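Long-range contacts in aspartate-semialdehyde dehydrogenase 2 (Vibrio cholerae, PDB 2R00), which catalyses the NADPH-dependent reductive dephosphorylation of L-aspartyl-4-phosphate to L-aspartate-semialdehyde, a step towards lysine, methionine and threonine: residues F99-V109 with E119-N130; G16-Q24 with K44-T52. All coordinates share one frame; numbering follows the deposited sequence.

Contact 1: residues F99-V109 with E119-N130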
# COMPACT_ATOMS: atom_id res chain seq x y z
N PHE A 99 -9.08 -15.98 -21.78
CA PHE A 99 -8.66 -17.40 -21.69
C PHE A 99 -7.77 -17.76 -20.51
O PHE A 99 -7.32 -18.90 -20.40
CB PHE A 99 -7.95 -17.84 -22.97
CG PHE A 99 -8.81 -17.81 -24.19
CD1 PHE A 99 -9.74 -18.81 -24.42
CD2 PHE A 99 -8.67 -16.79 -25.12
CE1 PHE A 99 -10.55 -18.78 -25.55
CE2 PHE A 99 -9.46 -16.76 -26.27
CZ PHE A 99 -10.41 -17.75 -26.48
N ARG A 100 -7.53 -16.81 -19.62
CA ARG A 100 -6.58 -17.04 -18.51
C ARG A 100 -6.99 -18.16 -17.56
O ARG A 100 -6.13 -18.77 -16.95
CB ARG A 100 -6.36 -15.75 -17.69
CG ARG A 100 -5.74 -14.59 -18.46
CD ARG A 100 -5.44 -13.42 -17.54
NE ARG A 100 -4.91 -12.30 -18.32
CZ ARG A 100 -5.16 -11.02 -18.07
NH1 ARG A 100 -5.94 -10.68 -17.06
NH2 ARG A 100 -4.64 -10.09 -18.85
N TYR A 101 -8.29 -18.41 -17.43
CA TYR A 101 -8.82 -19.32 -16.37
C TYR A 101 -9.28 -20.65 -16.95
O TYR A 101 -9.72 -21.53 -16.21
CB TYR A 101 -9.92 -18.61 -15.53
CG TYR A 101 -9.50 -17.19 -15.22
CD1 TYR A 101 -9.93 -16.12 -16.01
CD2 TYR A 101 -8.58 -16.93 -14.20
CE1 TYR A 101 -9.48 -14.82 -15.77
CE2 TYR A 101 -8.12 -15.63 -13.96
CZ TYR A 101 -8.58 -14.59 -14.75
OH TYR A 101 -8.12 -13.32 -14.51
N ASP A 102 -9.16 -20.80 -18.27
CA ASP A 102 -9.50 -22.05 -18.95
C ASP A 102 -8.54 -23.16 -18.55
O ASP A 102 -7.33 -23.03 -18.69
CB ASP A 102 -9.52 -21.87 -20.48
CG ASP A 102 -10.71 -21.06 -20.96
OD1 ASP A 102 -10.67 -19.82 -20.82
OD2 ASP A 102 -11.70 -21.64 -21.47
N TYR A 103 -9.11 -24.25 -18.03
CA TYR A 103 -8.34 -25.37 -17.49
C TYR A 103 -7.29 -25.89 -18.47
O TYR A 103 -6.17 -26.22 -18.08
CB TYR A 103 -9.29 -26.50 -17.10
CG TYR A 103 -8.62 -27.74 -16.55
CD1 TYR A 103 -8.01 -27.74 -15.31
CD2 TYR A 103 -8.63 -28.93 -17.29
CE1 TYR A 103 -7.40 -28.88 -14.81
CE2 TYR A 103 -8.03 -30.09 -16.79
CZ TYR A 103 -7.42 -30.05 -15.55
OH TYR A 103 -6.82 -31.18 -15.04
N ASP A 104 -7.66 -25.95 -19.74
CA ASP A 104 -6.84 -26.52 -20.80
C ASP A 104 -5.86 -25.55 -21.47
O ASP A 104 -5.12 -25.95 -22.38
CB ASP A 104 -7.76 -27.16 -21.85
CG ASP A 104 -8.92 -26.24 -22.31
OD1 ASP A 104 -9.35 -25.30 -21.59
OD2 ASP A 104 -9.43 -26.50 -23.42
N ILE A 105 -5.84 -24.30 -21.02
CA ILE A 105 -5.01 -23.27 -21.66
C ILE A 105 -3.94 -22.80 -20.68
O ILE A 105 -4.28 -22.39 -19.56
CB ILE A 105 -5.88 -22.09 -22.18
CG1 ILE A 105 -6.80 -22.59 -23.32
CG2 ILE A 105 -4.99 -20.89 -22.63
CD1 ILE A 105 -7.80 -21.57 -23.88
N PRO A 106 -2.65 -22.88 -21.08
CA PRO A 106 -1.58 -22.44 -20.20
C PRO A 106 -1.58 -20.92 -19.99
O PRO A 106 -1.85 -20.16 -20.92
CB PRO A 106 -0.31 -22.85 -20.97
CG PRO A 106 -0.72 -22.84 -22.41
CD PRO A 106 -2.13 -23.37 -22.38
N LEU A 107 -1.26 -20.50 -18.76
CA LEU A 107 -1.12 -19.09 -18.41
C LEU A 107 0.33 -18.85 -18.01
O LEU A 107 0.77 -19.34 -16.98
CB LEU A 107 -2.04 -18.76 -17.23
CG LEU A 107 -1.97 -17.36 -16.59
CD1 LEU A 107 -2.49 -16.32 -17.61
CD2 LEU A 107 -2.80 -17.30 -15.29
N VAL A 108 1.06 -18.08 -18.82
CA VAL A 108 2.53 -18.17 -18.78
C VAL A 108 3.27 -16.88 -18.42
O VAL A 108 3.04 -15.84 -19.02
CB VAL A 108 3.08 -18.76 -20.12
CG1 VAL A 108 4.60 -18.77 -20.11
CG2 VAL A 108 2.51 -20.17 -20.35
N VAL A 109 4.15 -16.98 -17.43
CA VAL A 109 5.22 -16.01 -17.17
C VAL A 109 6.54 -16.77 -17.43
O VAL A 109 6.89 -17.68 -16.67
CB VAL A 109 5.20 -15.52 -15.69
CG1 VAL A 109 6.44 -14.64 -15.40
CG2 VAL A 109 3.90 -14.76 -15.38
N GLU A 119 1.71 -26.86 -23.42
CA GLU A 119 0.26 -27.04 -23.48
C GLU A 119 -0.43 -26.16 -24.52
O GLU A 119 -1.66 -26.17 -24.61
CB GLU A 119 -0.37 -26.81 -22.10
CG GLU A 119 0.17 -27.70 -20.99
CD GLU A 119 -0.40 -29.13 -21.01
OE1 GLU A 119 -1.28 -29.44 -21.83
OE2 GLU A 119 0.05 -29.94 -20.16
N PHE A 120 0.34 -25.42 -25.33
CA PHE A 120 -0.23 -24.60 -26.40
C PHE A 120 -1.00 -25.49 -27.38
O PHE A 120 -1.93 -25.03 -28.04
CB PHE A 120 0.85 -23.80 -27.15
CG PHE A 120 1.59 -24.60 -28.21
CD1 PHE A 120 1.14 -24.64 -29.53
CD2 PHE A 120 2.75 -25.30 -27.88
CE1 PHE A 120 1.82 -25.38 -30.50
CE2 PHE A 120 3.44 -26.04 -28.85
CZ PHE A 120 2.97 -26.07 -30.16
N ARG A 121 -0.61 -26.75 -27.47
CA ARG A 121 -1.22 -27.64 -28.46
C ARG A 121 -2.64 -28.12 -28.11
O ARG A 121 -3.34 -28.66 -28.96
CB ARG A 121 -0.29 -28.80 -28.84
CG ARG A 121 0.05 -29.79 -27.73
CD ARG A 121 0.72 -31.02 -28.37
NE ARG A 121 1.40 -31.91 -27.42
CZ ARG A 121 1.78 -33.16 -27.71
NH1 ARG A 121 2.40 -33.90 -26.79
NH2 ARG A 121 1.53 -33.67 -28.91
N ASN A 122 -3.05 -27.91 -26.86
CA ASN A 122 -4.43 -28.19 -26.44
C ASN A 122 -5.47 -27.44 -27.27
O ASN A 122 -6.45 -28.04 -27.71
CB ASN A 122 -4.61 -27.87 -24.95
CG ASN A 122 -3.84 -28.82 -24.04
OD1 ASN A 122 -3.32 -29.86 -24.48
ND2 ASN A 122 -3.76 -28.47 -22.76
N ARG A 123 -5.23 -26.14 -27.49
CA ARG A 123 -6.20 -25.23 -28.10
C ARG A 123 -5.56 -24.24 -29.08
O ARG A 123 -6.26 -23.41 -29.67
CB ARG A 123 -6.93 -24.44 -27.00
CG ARG A 123 -7.97 -25.25 -26.21
CD ARG A 123 -9.42 -24.91 -26.65
NE ARG A 123 -10.19 -24.22 -25.60
CZ ARG A 123 -10.94 -23.13 -25.78
NH1 ARG A 123 -11.03 -22.58 -26.97
NH2 ARG A 123 -11.61 -22.58 -24.76
N ASN A 124 -4.24 -24.31 -29.23
CA ASN A 124 -3.48 -23.32 -30.01
C ASN A 124 -3.61 -21.92 -29.41
O ASN A 124 -3.59 -20.91 -30.12
CB ASN A 124 -3.86 -23.33 -31.50
CG ASN A 124 -3.25 -24.51 -32.26
OD1 ASN A 124 -2.40 -25.25 -31.73
ND2 ASN A 124 -3.69 -24.71 -33.50
N ILE A 125 -3.74 -21.87 -28.09
CA ILE A 125 -3.79 -20.61 -27.36
C ILE A 125 -2.93 -20.70 -26.11
O ILE A 125 -2.95 -21.73 -25.41
CB ILE A 125 -5.25 -20.20 -26.98
CG1 ILE A 125 -6.17 -20.16 -28.21
CG2 ILE A 125 -5.26 -18.81 -26.32
CD1 ILE A 125 -7.64 -20.22 -27.85
N ILE A 126 -2.18 -19.63 -25.85
CA ILE A 126 -1.46 -19.41 -24.59
C ILE A 126 -1.95 -18.06 -24.05
O ILE A 126 -2.05 -17.10 -24.80
CB ILE A 126 0.08 -19.31 -24.81
CG1 ILE A 126 0.62 -20.55 -25.54
CG2 ILE A 126 0.80 -19.13 -23.47
CD1 ILE A 126 2.01 -20.35 -26.18
N ALA A 127 -2.26 -17.99 -22.76
CA ALA A 127 -2.81 -16.76 -22.16
C ALA A 127 -1.69 -15.96 -21.50
O ALA A 127 -0.85 -16.53 -20.81
CB ALA A 127 -3.87 -17.13 -21.14
N ASN A 128 -1.69 -14.65 -21.74
CA ASN A 128 -0.75 -13.70 -21.13
C ASN A 128 -1.42 -13.24 -19.85
O ASN A 128 -2.58 -12.84 -19.90
CB ASN A 128 -0.54 -12.50 -22.08
CG ASN A 128 0.78 -11.74 -21.84
OD1 ASN A 128 0.79 -10.50 -21.75
ND2 ASN A 128 1.88 -12.47 -21.78
N PRO A 129 -0.72 -13.32 -18.69
CA PRO A 129 -1.36 -12.89 -17.45
C PRO A 129 -1.47 -11.37 -17.30
O PRO A 129 -0.93 -10.60 -18.11
CB PRO A 129 -0.46 -13.47 -16.34
CG PRO A 129 0.48 -14.41 -17.02
CD PRO A 129 0.63 -13.85 -18.43
N ASN A 130 -2.19 -10.96 -16.26
CA ASN A 130 -2.31 -9.58 -15.86
C ASN A 130 -0.93 -9.05 -15.46
O ASN A 130 -0.17 -9.76 -14.81
CB ASN A 130 -3.28 -9.52 -14.67
CG ASN A 130 -3.80 -8.13 -14.41
OD1 ASN A 130 -3.07 -7.26 -13.98
ND2 ASN A 130 -5.09 -7.92 -14.68
O HOH W 1 -11.77 -24.30 -21.90
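Leu107 and Ala127 form a single parallel bridge: Ala127 N donates to Pro106 O (2.9 Å), and Val108 N donates to Ala127 O (3.2 Å).

Arg123, its chain bent at chi2 (-103°) and chi3, meets two carboxylates. Arg123 NE meets Asp104 OD2 at 3.2 Å, within the guanidinium plane but above that of the carboxylate. Arg123 NH2 pairs with Asp102 OD2 at 3.4 Å, the two flat groups nearly perpendicular; a water donates to Asp102 OD2 and Asp104 OD1 and accepts only a weak bond from Arg123 NH2. Beside it, Asn122 ND2 bonds Asp104 O (2.9 Å).

At the other end, the extended Arg100 sends NE onto an in-plane lone pair of Asn128 O (2.9 Å), while one guanidinium face rests on the Pro129-Asn130 peptide. These contacts hold Arg100, predicted to bind phosphate, close to Lys215, for which the same is predicted.

Apolar packing fills the middle. Ile125 CD1 sits over the Phe99 ring, 4.0 Å from its centroid, in a CH-pi contact, and Leu107 CD1 meets Pro129 CG at 3.6 Å.

Strand 125-127 bonds through Ile126 to Val92 and Asp94 of strand 91-94, leaving 99-109 along its other side. Helix 316-335 touches Ile126 and Pro129; helix 211-223 touches Leu107 and Pro129.

Contact 2: residues G16-Q24 with K44-T52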
# COMPACT_ATOMS: atom_id res chain seq x y z
N GLY A 16 -0.90 -3.06 -28.46
CA GLY A 16 -0.59 -3.57 -29.80
C GLY A 16 0.57 -2.82 -30.42
O GLY A 16 1.47 -3.44 -31.00
N GLU A 17 0.56 -1.50 -30.28
CA GLU A 17 1.66 -0.65 -30.79
C GLU A 17 2.95 -0.95 -30.04
O GLU A 17 4.04 -0.98 -30.64
CB GLU A 17 1.30 0.83 -30.67
CG GLU A 17 0.33 1.32 -31.74
CD GLU A 17 -0.03 2.79 -31.61
OE1 GLU A 17 -0.52 3.38 -32.60
OE2 GLU A 17 0.16 3.36 -30.50
N THR A 18 2.82 -1.19 -28.73
CA THR A 18 3.98 -1.55 -27.92
C THR A 18 4.54 -2.92 -28.32
O THR A 18 5.75 -3.12 -28.34
CB THR A 18 3.67 -1.48 -26.40
OG1 THR A 18 3.11 -0.19 -26.09
CG2 THR A 18 4.94 -1.68 -25.57
N MET A 19 3.65 -3.87 -28.64
CA MET A 19 4.07 -5.19 -29.11
C MET A 19 4.97 -5.12 -30.36
O MET A 19 5.98 -5.81 -30.44
CB MET A 19 2.87 -6.11 -29.35
CG MET A 19 2.26 -6.66 -28.06
SD MET A 19 0.70 -7.48 -28.38
CE MET A 19 0.48 -8.39 -26.84
N LEU A 20 4.58 -4.30 -31.33
CA LEU A 20 5.40 -4.07 -32.51
C LEU A 20 6.80 -3.56 -32.11
O LEU A 20 7.81 -4.11 -32.57
CB LEU A 20 4.69 -3.10 -33.48
CG LEU A 20 5.38 -2.60 -34.76
CD1 LEU A 20 4.32 -2.19 -35.78
CD2 LEU A 20 6.28 -1.41 -34.47
N GLU A 21 6.85 -2.55 -31.25
CA GLU A 21 8.12 -2.00 -30.73
C GLU A 21 8.99 -3.04 -30.04
O GLU A 21 10.23 -3.03 -30.20
CB GLU A 21 7.87 -0.87 -29.74
CG GLU A 21 7.28 0.38 -30.36
CD GLU A 21 6.93 1.43 -29.30
OE1 GLU A 21 6.03 2.26 -29.57
OE2 GLU A 21 7.54 1.43 -28.21
N VAL A 22 8.36 -3.91 -29.25
CA VAL A 22 9.09 -4.94 -28.52
C VAL A 22 9.64 -6.02 -29.46
O VAL A 22 10.77 -6.43 -29.31
CB VAL A 22 8.26 -5.54 -27.35
CG1 VAL A 22 8.99 -6.70 -26.69
CG2 VAL A 22 7.93 -4.46 -26.31
N LEU A 23 8.84 -6.45 -30.43
CA LEU A 23 9.29 -7.39 -31.46
C LEU A 23 10.52 -6.86 -32.20
O LEU A 23 11.45 -7.62 -32.51
CB LEU A 23 8.17 -7.69 -32.46
CG LEU A 23 7.03 -8.63 -32.01
CD1 LEU A 23 5.86 -8.60 -33.00
CD2 LEU A 23 7.53 -10.05 -31.81
N GLN A 24 10.52 -5.57 -32.48
CA GLN A 24 11.65 -4.91 -33.12
C GLN A 24 12.87 -4.85 -32.17
O GLN A 24 13.95 -5.37 -32.49
CB GLN A 24 11.22 -3.53 -33.61
CG GLN A 24 12.31 -2.73 -34.31
CD GLN A 24 11.77 -1.44 -34.86
OE1 GLN A 24 11.16 -1.42 -35.92
NE2 GLN A 24 12.00 -0.35 -34.14
N LYS A 44 -4.03 2.40 -41.84
CA LYS A 44 -3.00 3.10 -41.07
C LYS A 44 -1.65 2.39 -41.24
O LYS A 44 -1.59 1.17 -41.39
CB LYS A 44 -3.36 3.21 -39.60
CG LYS A 44 -2.60 4.34 -38.91
CD LYS A 44 -2.64 4.26 -37.39
CE LYS A 44 -1.77 5.37 -36.77
NZ LYS A 44 -0.42 5.51 -37.42
N THR A 45 -0.56 3.17 -41.24
CA THR A 45 0.75 2.60 -41.50
C THR A 45 1.71 2.72 -40.33
O THR A 45 1.68 3.72 -39.59
CB THR A 45 1.40 3.18 -42.77
OG1 THR A 45 1.38 4.61 -42.70
CG2 THR A 45 0.66 2.70 -44.01
N TYR A 46 2.54 1.69 -40.17
CA TYR A 46 3.57 1.63 -39.14
C TYR A 46 4.90 1.17 -39.74
O TYR A 46 4.92 0.47 -40.75
CB TYR A 46 3.15 0.65 -38.03
CG TYR A 46 1.99 1.14 -37.19
CD1 TYR A 46 0.68 0.80 -37.52
CD2 TYR A 46 2.21 1.94 -36.06
CE1 TYR A 46 -0.39 1.25 -36.74
CE2 TYR A 46 1.16 2.39 -35.29
CZ TYR A 46 -0.14 2.03 -35.64
OH TYR A 46 -1.19 2.47 -34.87
N ARG A 47 6.00 1.57 -39.10
CA ARG A 47 7.33 1.16 -39.54
C ARG A 47 7.86 0.07 -38.63
O ARG A 47 7.92 0.26 -37.41
CB ARG A 47 8.28 2.36 -39.55
CG ARG A 47 9.67 2.05 -40.09
CD ARG A 47 10.46 3.34 -40.31
NE ARG A 47 11.84 3.07 -40.68
CZ ARG A 47 12.28 3.02 -41.94
NH1 ARG A 47 11.45 3.22 -42.96
NH2 ARG A 47 13.57 2.76 -42.18
N PHE A 48 8.27 -1.05 -39.21
CA PHE A 48 8.77 -2.17 -38.44
C PHE A 48 9.97 -2.79 -39.13
O PHE A 48 9.87 -3.23 -40.28
CB PHE A 48 7.66 -3.22 -38.23
CG PHE A 48 8.15 -4.50 -37.63
CD1 PHE A 48 8.46 -5.59 -38.44
CD2 PHE A 48 8.29 -4.63 -36.25
CE1 PHE A 48 8.91 -6.78 -37.89
CE2 PHE A 48 8.74 -5.81 -35.69
CZ PHE A 48 9.05 -6.90 -36.51
N ASN A 49 11.10 -2.84 -38.42
CA ASN A 49 12.36 -3.33 -38.99
C ASN A 49 12.71 -2.65 -40.33
O ASN A 49 13.19 -3.30 -41.26
CB ASN A 49 12.34 -4.86 -39.12
CG ASN A 49 12.57 -5.58 -37.79
OD1 ASN A 49 13.08 -4.99 -36.83
ND2 ASN A 49 12.22 -6.86 -37.74
N GLY A 50 12.44 -1.35 -40.40
CA GLY A 50 12.73 -0.55 -41.59
C GLY A 50 11.77 -0.71 -42.76
O GLY A 50 11.98 -0.12 -43.83
N LYS A 51 10.71 -1.50 -42.55
CA LYS A 51 9.69 -1.75 -43.57
C LYS A 51 8.33 -1.18 -43.16
O LYS A 51 8.04 -1.05 -41.96
CB LYS A 51 9.58 -3.25 -43.86
CG LYS A 51 10.90 -3.94 -44.24
CD LYS A 51 10.65 -5.32 -44.81
CE LYS A 51 11.96 -6.07 -45.06
NZ LYS A 51 11.71 -7.44 -45.61
N THR A 52 7.51 -0.83 -44.14
CA THR A 52 6.16 -0.31 -43.88
C THR A 52 5.15 -1.45 -43.74
O THR A 52 5.13 -2.38 -44.55
CB THR A 52 5.72 0.67 -44.98
OG1 THR A 52 6.64 1.76 -45.02
CG2 THR A 52 4.32 1.25 -44.70
O HOH W 2 12.07 -8.21 -35.20
O HOH W 3 12.07 0.39 -37.83
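The Phe48 ring turns its edge to helix 16-24: Leu20 O lies in its plane and Leu23 CB close to it, while CG of the neighbouring Asn49 is over one face. Tyr46 likewise offers an edge, where Glu17 OE1 lies in the ring plane; one of its faces carries Lys44 NZ, 3.9 Å above the plane and displaced toward the rim. These rings pack strand 45-48, the first arm of a beta hairpin at the margin of the Rossmann-type nucleotide-binding domain, against helix 14-25, which follows the first strand of that domain. The segment axes approach to 9.2 Å and run at 22°, so helix and strand are nearly parallel.

Two polar contacts bracket an apolar middle. Tyr46 OH donates to the anti lone pair of Glu17 OE1 over a short 2.5 Å, with carboxylate and ring planes 72° apart. Leu20 then divides its branches: CD1 reaches Tyr46 CB at 3.8 Å, whereas CD2 lies near Arg47 O. Leu20 CG meets Phe48 CD2, also at 3.8 Å, the two side chains lying alongside each other and running in opposite senses. Leu35 of strand 30-37 touches both Leu20 and Tyr46, and Val30 and Leu33 touch Phe48, so the helix covers this part of the sheet. Tyr46 also touches Thr12, predicted to bind NADP(+).

The type I' turn from Phe48 to Lys51 is gripped by Gln24. With CG opposite the backbone N (chi1 -180°) and the chain extended, its amide spans the gap, and Gln24 OE1 accepts Asn49 N at 2.9 Å. A water donates to the same Gln24 OE1 at 2.8 Å and accepts from Gly50 N at 3.1 Å, giving that oxygen two donors.

In the fold
From the N terminus, strand 4-9 leads into helix 14-25, and contact 2 closes the first loop when the chain, having built strand 30-37, returns with the hairpin of strands 45-48 and 51-57. Contact 1 opens only later, after strand 91-94, and closes a shorter excursion of nine intervening residues that have no helix or strand. The two are in series, neither nested nor crossed. They serve opposite margins of one seven-stranded sheet, whose outermost strands are 45-48 and 125-127. Their centres lie 25 Å apart and their nearest atoms about 6 Å, without touching. Helix 316-335 packs on segment 119-130 of contact 1 and on residues of helix 14-25 that take no part in contact 2.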